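PP1b (Porcine reproductive and respiratory syndrome virus, PDB 6JDR) probably unwinds RNA and DNA duplexes with 5' to 3' polarity using ATP hydrolysis, as the helicase portion (nsp10) of the viral replicase polyprotein. Local coordinates at residues His28-Cys41 against Glu52-Asp65. The protein carries 1 engineered substitution. Sequence-based numbering, arbitrary orientation.
With ZN (zinc ion), chain B; ZN (zinc ion), chain D; ZN (zinc ion), chain C.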
loop_
_atom_site.group_PDB
_atom_site.type_symbol
_atom_site.label_atom_id
_atom_site.label_comp_id
_atom_site.label_asym_id
_atom_site.label_seq_id
_atom_site.Cartn_x
_atom_site.Cartn_y
_atom_site.Cartn_z
ATOM N N HIS A 28 25.252 -16.069 16.402
ATOM C CA HIS A 28 23.944 -16.601 16.022
ATOM C C HIS A 28 23.935 -18.064 15.584
ATOM O O HIS A 28 22.870 -18.609 15.296
ATOM C CB HIS A 28 23.313 -15.731 14.937
ATOM C CG HIS A 28 22.760 -14.445 15.457
ATOM N ND1 HIS A 28 23.367 -13.231 15.235
ATOM C CD2 HIS A 28 21.658 -14.187 16.202
ATOM C CE1 HIS A 28 22.660 -12.277 15.814
ATOM N NE2 HIS A 28 21.618 -12.831 16.407
ATOM N N THR A 29 25.101 -18.709 15.553
ATOM C CA THR A 29 25.157 -20.151 15.324
ATOM C C THR A 29 24.420 -20.942 16.410
ATOM O O THR A 29 24.076 -22.103 16.197
ATOM C CB THR A 29 26.615 -20.672 15.261
ATOM O OG1 THR A 29 27.349 -20.202 16.397
ATOM C CG2 THR A 29 27.310 -20.215 13.990
ATOM N N HIS A 30 24.193 -20.331 17.571
ATOM C CA HIS A 30 23.626 -21.046 18.716
ATOM C C HIS A 30 22.215 -20.578 19.118
ATOM O O HIS A 30 21.721 -20.954 20.180
ATOM C CB HIS A 30 24.588 -20.927 19.912
ATOM C CG HIS A 30 25.782 -21.831 19.827
ATOM N ND1 HIS A 30 26.685 -21.783 18.785
ATOM C CD2 HIS A 30 26.225 -22.799 20.663
ATOM C CE1 HIS A 30 27.629 -22.686 18.982
ATOM N NE2 HIS A 30 27.374 -23.316 20.115
ATOM N N PHE A 31 21.565 -19.774 18.276
ATOM C CA PHE A 31 20.214 -19.280 18.569
ATOM C C PHE A 31 19.246 -19.510 17.400
ATOM O O PHE A 31 18.330 -18.714 17.169
ATOM C CB PHE A 31 20.263 -17.796 18.945
ATOM C CG PHE A 31 21.103 -17.505 20.155
ATOM C CD1 PHE A 31 20.559 -17.581 21.432
ATOM C CD2 PHE A 31 22.440 -17.154 20.021
ATOM C CE1 PHE A 31 21.330 -17.312 22.553
ATOM C CE2 PHE A 31 23.217 -16.881 21.139
ATOM C CZ PHE A 31 22.663 -16.960 22.407
ATOM N N HIS A 32 19.439 -20.619 16.688
ATOM C CA HIS A 32 18.602 -20.976 15.546
ATOM C C HIS A 32 18.108 -22.407 15.712
ATOM O O HIS A 32 18.731 -23.356 15.237
ATOM C CB HIS A 32 19.399 -20.819 14.254
ATOM C CG HIS A 32 18.584 -20.979 13.011
ATOM N ND1 HIS A 32 17.972 -19.919 12.380
ATOM C CD2 HIS A 32 18.295 -22.075 12.271
ATOM C CE1 HIS A 32 17.334 -20.355 11.309
ATOM N NE2 HIS A 32 17.521 -21.658 11.217
ATOM N N GLN A 33 16.978 -22.554 16.392
ATOM C CA GLN A 33 16.451 -23.871 16.741
ATOM C C GLN A 33 15.671 -24.517 15.597
ATOM O O GLN A 33 15.322 -25.691 15.671
ATOM C CB GLN A 33 15.576 -23.767 17.994
ATOM C CG GLN A 33 16.321 -23.202 19.196
ATOM C CD GLN A 33 15.515 -23.256 20.479
ATOM O OE1 GLN A 33 14.303 -23.057 20.474
ATOM N NE2 GLN A 33 16.192 -23.517 21.590
ATOM N N HIS A 34 15.409 -23.746 14.547
ATOM C CA HIS A 34 14.658 -24.214 13.376
ATOM C C HIS A 34 15.295 -25.416 12.678
ATOM O O HIS A 34 14.599 -26.342 12.268
ATOM C CB HIS A 34 14.511 -23.053 12.387
ATOM C CG HIS A 34 13.841 -23.423 11.105
ATOM N ND1 HIS A 34 14.504 -23.428 9.899
ATOM C CD2 HIS A 34 12.567 -23.788 10.835
ATOM C CE1 HIS A 34 13.672 -23.789 8.939
ATOM N NE2 HIS A 34 12.490 -24.016 9.481
ATOM N N CYS A 35 16.614 -25.395 12.537
ATOM C CA CYS A 35 17.321 -26.443 11.800
ATOM C C CYS A 35 18.808 -26.434 12.162
ATOM O O CYS A 35 19.279 -25.493 12.802
ATOM C CB CYS A 35 17.123 -26.252 10.292
ATOM S SG CYS A 35 17.885 -24.763 9.619
ATOM N N PRO A 36 19.548 -27.485 11.767
ATOM C CA PRO A 36 20.961 -27.566 12.135
ATOM C C PRO A 36 21.832 -26.418 11.620
ATOM O O PRO A 36 21.613 -25.904 10.516
ATOM C CB PRO A 36 21.414 -28.885 11.499
ATOM C CG PRO A 36 20.182 -29.703 11.401
ATOM C CD PRO A 36 19.091 -28.720 11.101
ATOM N N VAL A 37 22.810 -26.035 12.434
ATOM C CA VAL A 37 23.851 -25.102 12.026
ATOM C C VAL A 37 25.203 -25.779 12.236
ATOM O O VAL A 37 25.661 -25.923 13.370
ATOM C CB VAL A 37 23.790 -23.797 12.844
ATOM C CG1 VAL A 37 24.824 -22.802 12.336
ATOM C CG2 VAL A 37 22.390 -23.203 12.785
ATOM N N ILE A 38 25.833 -26.207 11.144
ATOM C CA ILE A 38 27.124 -26.885 11.228
ATOM C C ILE A 38 28.189 -25.869 11.634
ATOM O O ILE A 38 28.411 -24.884 10.932
ATOM C CB ILE A 38 27.536 -27.544 9.892
ATOM C CG1 ILE A 38 26.438 -28.492 9.372
ATOM C CG2 ILE A 38 28.858 -28.287 10.050
ATOM C CD1 ILE A 38 25.943 -29.501 10.387
ATOM N N ILE A 39 28.831 -26.110 12.772
ATOM C CA ILE A 39 29.854 -25.200 13.278
ATOM C C ILE A 39 31.265 -25.787 13.130
ATOM O O ILE A 39 31.443 -26.885 12.602
ATOM C CB ILE A 39 29.567 -24.763 14.738
ATOM C CG1 ILE A 39 29.509 -25.957 15.692
ATOM C CG2 ILE A 39 28.267 -23.981 14.797
ATOM C CD1 ILE A 39 29.617 -25.553 17.146
ATOM N N TRP A 40 32.252 -25.011 13.569
ATOM C CA TRP A 40 33.685 -25.324 13.456
ATOM C C TRP A 40 34.108 -26.768 13.755
ATOM O O TRP A 40 35.012 -27.274 13.104
ATOM C CB TRP A 40 34.526 -24.334 14.295
ATOM C CG TRP A 40 34.012 -24.060 15.687
ATOM C CD1 TRP A 40 34.387 -24.688 16.835
ATOM C CD2 TRP A 40 33.041 -23.072 16.070
ATOM N NE1 TRP A 40 33.705 -24.164 17.909
ATOM C CE2 TRP A 40 32.872 -23.172 17.466
ATOM C CE3 TRP A 40 32.289 -22.122 15.366
ATOM C CZ2 TRP A 40 31.989 -22.354 18.174
ATOM C CZ3 TRP A 40 31.404 -21.316 16.071
ATOM C CH2 TRP A 40 31.264 -21.436 17.460
ATOM N N CYS A 41 33.463 -27.435 14.710
ATOM C CA CYS A 41 33.790 -28.839 15.010
ATOM C C CYS A 41 33.170 -29.849 14.035
ATOM O O CYS A 41 33.340 -31.059 14.205
ATOM C CB CYS A 41 33.381 -29.194 16.441
ATOM S SG CYS A 41 31.596 -29.199 16.747
ATOM N N GLU A 52 32.833 -29.925 21.778
ATOM C CA GLU A 52 32.783 -28.560 21.257
ATOM C C GLU A 52 31.352 -28.099 20.946
ATOM O O GLU A 52 31.062 -26.902 21.000
ATOM C CB GLU A 52 33.649 -28.443 19.999
ATOM C CG GLU A 52 33.933 -27.013 19.556
ATOM C CD GLU A 52 34.684 -26.204 20.600
ATOM O OE1 GLU A 52 35.658 -26.730 21.179
ATOM O OE2 GLU A 52 34.300 -25.036 20.838
ATOM N N CYS A 53 30.473 -29.048 20.615
ATOM C CA CYS A 53 29.072 -28.750 20.308
ATOM C C CYS A 53 28.129 -29.110 21.468
ATOM O O CYS A 53 26.925 -29.296 21.261
ATOM C CB CYS A 53 28.650 -29.481 19.028
ATOM S SG CYS A 53 28.876 -31.277 19.063
ATOM N N GLU A 54 28.675 -29.213 22.682
ATOM C CA GLU A 54 27.867 -29.490 23.879
ATOM C C GLU A 54 27.107 -28.277 24.432
ATOM O O GLU A 54 26.013 -28.447 24.975
ATOM C CB GLU A 54 28.720 -30.126 24.987
ATOM C CG GLU A 54 28.810 -31.644 24.886
ATOM C CD GLU A 54 29.799 -32.254 25.862
ATOM O OE1 GLU A 54 30.094 -31.623 26.901
ATOM O OE2 GLU A 54 30.284 -33.373 25.586
ATOM N N PRO A 55 27.675 -27.058 24.316
ATOM C CA PRO A 55 26.913 -25.887 24.764
ATOM C C PRO A 55 25.547 -25.807 24.072
ATOM O O PRO A 55 25.485 -25.874 22.846
ATOM C CB PRO A 55 27.803 -24.706 24.359
ATOM C CG PRO A 55 29.180 -25.264 24.340
ATOM C CD PRO A 55 29.041 -26.696 23.898
ATOM N N PRO A 56 24.457 -25.668 24.851
ATOM C CA PRO A 56 23.126 -25.832 24.279
ATOM C C PRO A 56 22.662 -24.627 23.469
ATOM O O PRO A 56 23.190 -23.525 23.632
ATOM C CB PRO A 56 22.245 -26.013 25.514
ATOM C CG PRO A 56 22.917 -25.188 26.556
ATOM C CD PRO A 56 24.393 -25.237 26.262
ATOM N N LEU A 57 21.679 -24.852 22.598
ATOM C CA LEU A 57 21.091 -23.781 21.800
ATOM C C LEU A 57 20.257 -22.860 22.688
ATOM O O LEU A 57 19.659 -23.303 23.668
ATOM C CB LEU A 57 20.215 -24.357 20.684
ATOM C CG LEU A 57 20.914 -25.226 19.630
ATOM C CD1 LEU A 57 19.894 -25.947 18.760
ATOM C CD2 LEU A 57 21.865 -24.396 18.780
ATOM N N GLY A 58 20.234 -21.578 22.336
ATOM C CA GLY A 58 19.438 -20.581 23.047
ATOM C C GLY A 58 18.150 -20.249 22.317
ATOM O O GLY A 58 17.914 -20.716 21.200
ATOM N N LYS A 59 17.316 -19.436 22.961
ATOM C CA LYS A 59 16.041 -19.004 22.394
ATOM C C LYS A 59 16.292 -18.017 21.262
ATOM O O LYS A 59 17.280 -17.289 21.279
ATOM C CB LYS A 59 15.187 -18.349 23.485
ATOM C CG LYS A 59 13.834 -17.808 23.038
ATOM C CD LYS A 59 13.157 -17.066 24.183
ATOM C CE LYS A 59 11.799 -16.512 23.785
ATOM N NZ LYS A 59 10.765 -17.581 23.701
ATOM N N GLY A 60 15.390 -17.991 20.285
ATOM C CA GLY A 60 15.485 -17.055 19.168
ATOM C C GLY A 60 15.654 -15.616 19.619
ATOM O O GLY A 60 15.081 -15.202 20.630
ATOM N N THR A 61 16.455 -14.861 18.868
ATOM C CA THR A 61 16.726 -13.447 19.152
ATOM C C THR A 61 15.971 -12.512 18.213
ATOM O O THR A 61 16.080 -11.286 18.333
ATOM C CB THR A 61 18.226 -13.137 18.988
ATOM O OG1 THR A 61 18.626 -13.387 17.633
ATOM C CG2 THR A 61 19.054 -13.994 19.927
ATOM N N SER A 62 15.216 -13.085 17.279
ATOM C CA SER A 62 14.553 -12.314 16.238
ATOM C C SER A 62 13.127 -12.827 16.023
ATOM O O SER A 62 12.845 -14.000 16.280
ATOM C CB SER A 62 15.356 -12.424 14.939
ATOM O OG SER A 62 14.610 -12.002 13.812
ATOM N N PRO A 63 12.222 -11.950 15.549
ATOM C CA PRO A 63 10.895 -12.412 15.140
ATOM C C PRO A 63 10.945 -13.453 14.022
ATOM O O PRO A 63 10.009 -14.243 13.877
ATOM C CB PRO A 63 10.214 -11.131 14.650
ATOM C CG PRO A 63 10.903 -10.036 15.392
ATOM C CD PRO A 63 12.332 -10.481 15.477
ATOM N N LEU A 64 12.027 -13.451 13.241
ATOM C CA LEU A 64 12.250 -14.485 12.227
ATOM C C LEU A 64 12.111 -15.878 12.817
ATOM O O LEU A 64 11.563 -16.776 12.188
ATOM C CB LEU A 64 13.641 -14.345 11.612
ATOM C CG LEU A 64 14.023 -15.369 10.538
ATOM C CD1 LEU A 64 13.115 -15.252 9.324
ATOM C CD2 LEU A 64 15.479 -15.191 10.132
ATOM N N ASP A 65 12.618 -16.048 14.030
ATOM C CA ASP A 65 12.631 -17.351 14.673
ATOM C C ASP A 65 11.219 -17.789 15.036
ATOM O O ASP A 65 10.894 -18.970 14.954
ATOM C CB ASP A 65 13.540 -17.312 15.904
ATOM C CG ASP A 65 14.957 -16.892 15.559
ATOM O OD1 ASP A 65 15.541 -17.504 14.640
ATOM O OD2 ASP A 65 15.474 -15.943 16.186
HETATM ZN ZN ZN B . 16.602 -22.907 9.732
HETATM ZN ZN ZN D . 30.981 -31.039 17.673
HETATM ZN ZN ZN C . 24.514 -12.326 13.704
HETATM O O HOH W 1 27.151 -26.055 20.652
HETATM O O HOH W 2 29.856 -24.242 20.848
HETATM O O HOH W 3 18.261 -16.029 16.751
HETATM O O HOH W 4 15.137 -20.604 14.728
#
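The indole of Trp40 meets Glu52 at its edge, while Ile39 CD1 lies over one face near the rim. Trp40 NE1 donates to Glu52 OE2 (3.1 Å, 172° at the hydrogen); the oxygen lies 4° from the indole plane, yet the N-H reaches it from above the carboxylate plane. The Glu52 chain bends at chi2 (61°), bringing its carboxylate back to the indole N-H. The His28 ring also uses an edge: ND1 binds zinc with Cys7, Cys10 and Cys25, and NE2 makes a weak bond to Thr61 OG1 (3.3 Å). At the edge of Phe31, CD1 approaches Lys59 O to 3.3 Å, and Thr61 CG2 packs obliquely against the same ring.

Beside Phe31 the backbones join, Gly58 N donating to His30 O at 2.7 Å. His30 NE2 reaches two waters, weakly one held by Pro55 O and also one held by Glu52 O; its ND1 donates in plane to Thr29 OG1, also bonded to Val26 O, which helps set the ring's rotation. A third water links Phe31 O with Thr61 N.

Cys41 SG and Cys53 SG bind the same zinc ion (2.1 and 2.5 Å), completed by His43 and Cys50. His32, His34 and Cys35, with Cys20, hold another. At helix 63-67 Ser62 and Asp65 form a capping box, Leu64 N bonding to Ser62 OG (3.0 Å) and Ser62 N to Asp65 OD2 (3.1 Å); Tyr9 also holds Asp65. In this zinc-binding domain, metal coordination thus ties the segments at Cys41 and Cys53, whereas a few hydrogen bonds, bridging waters and Phe31 packing join the rest.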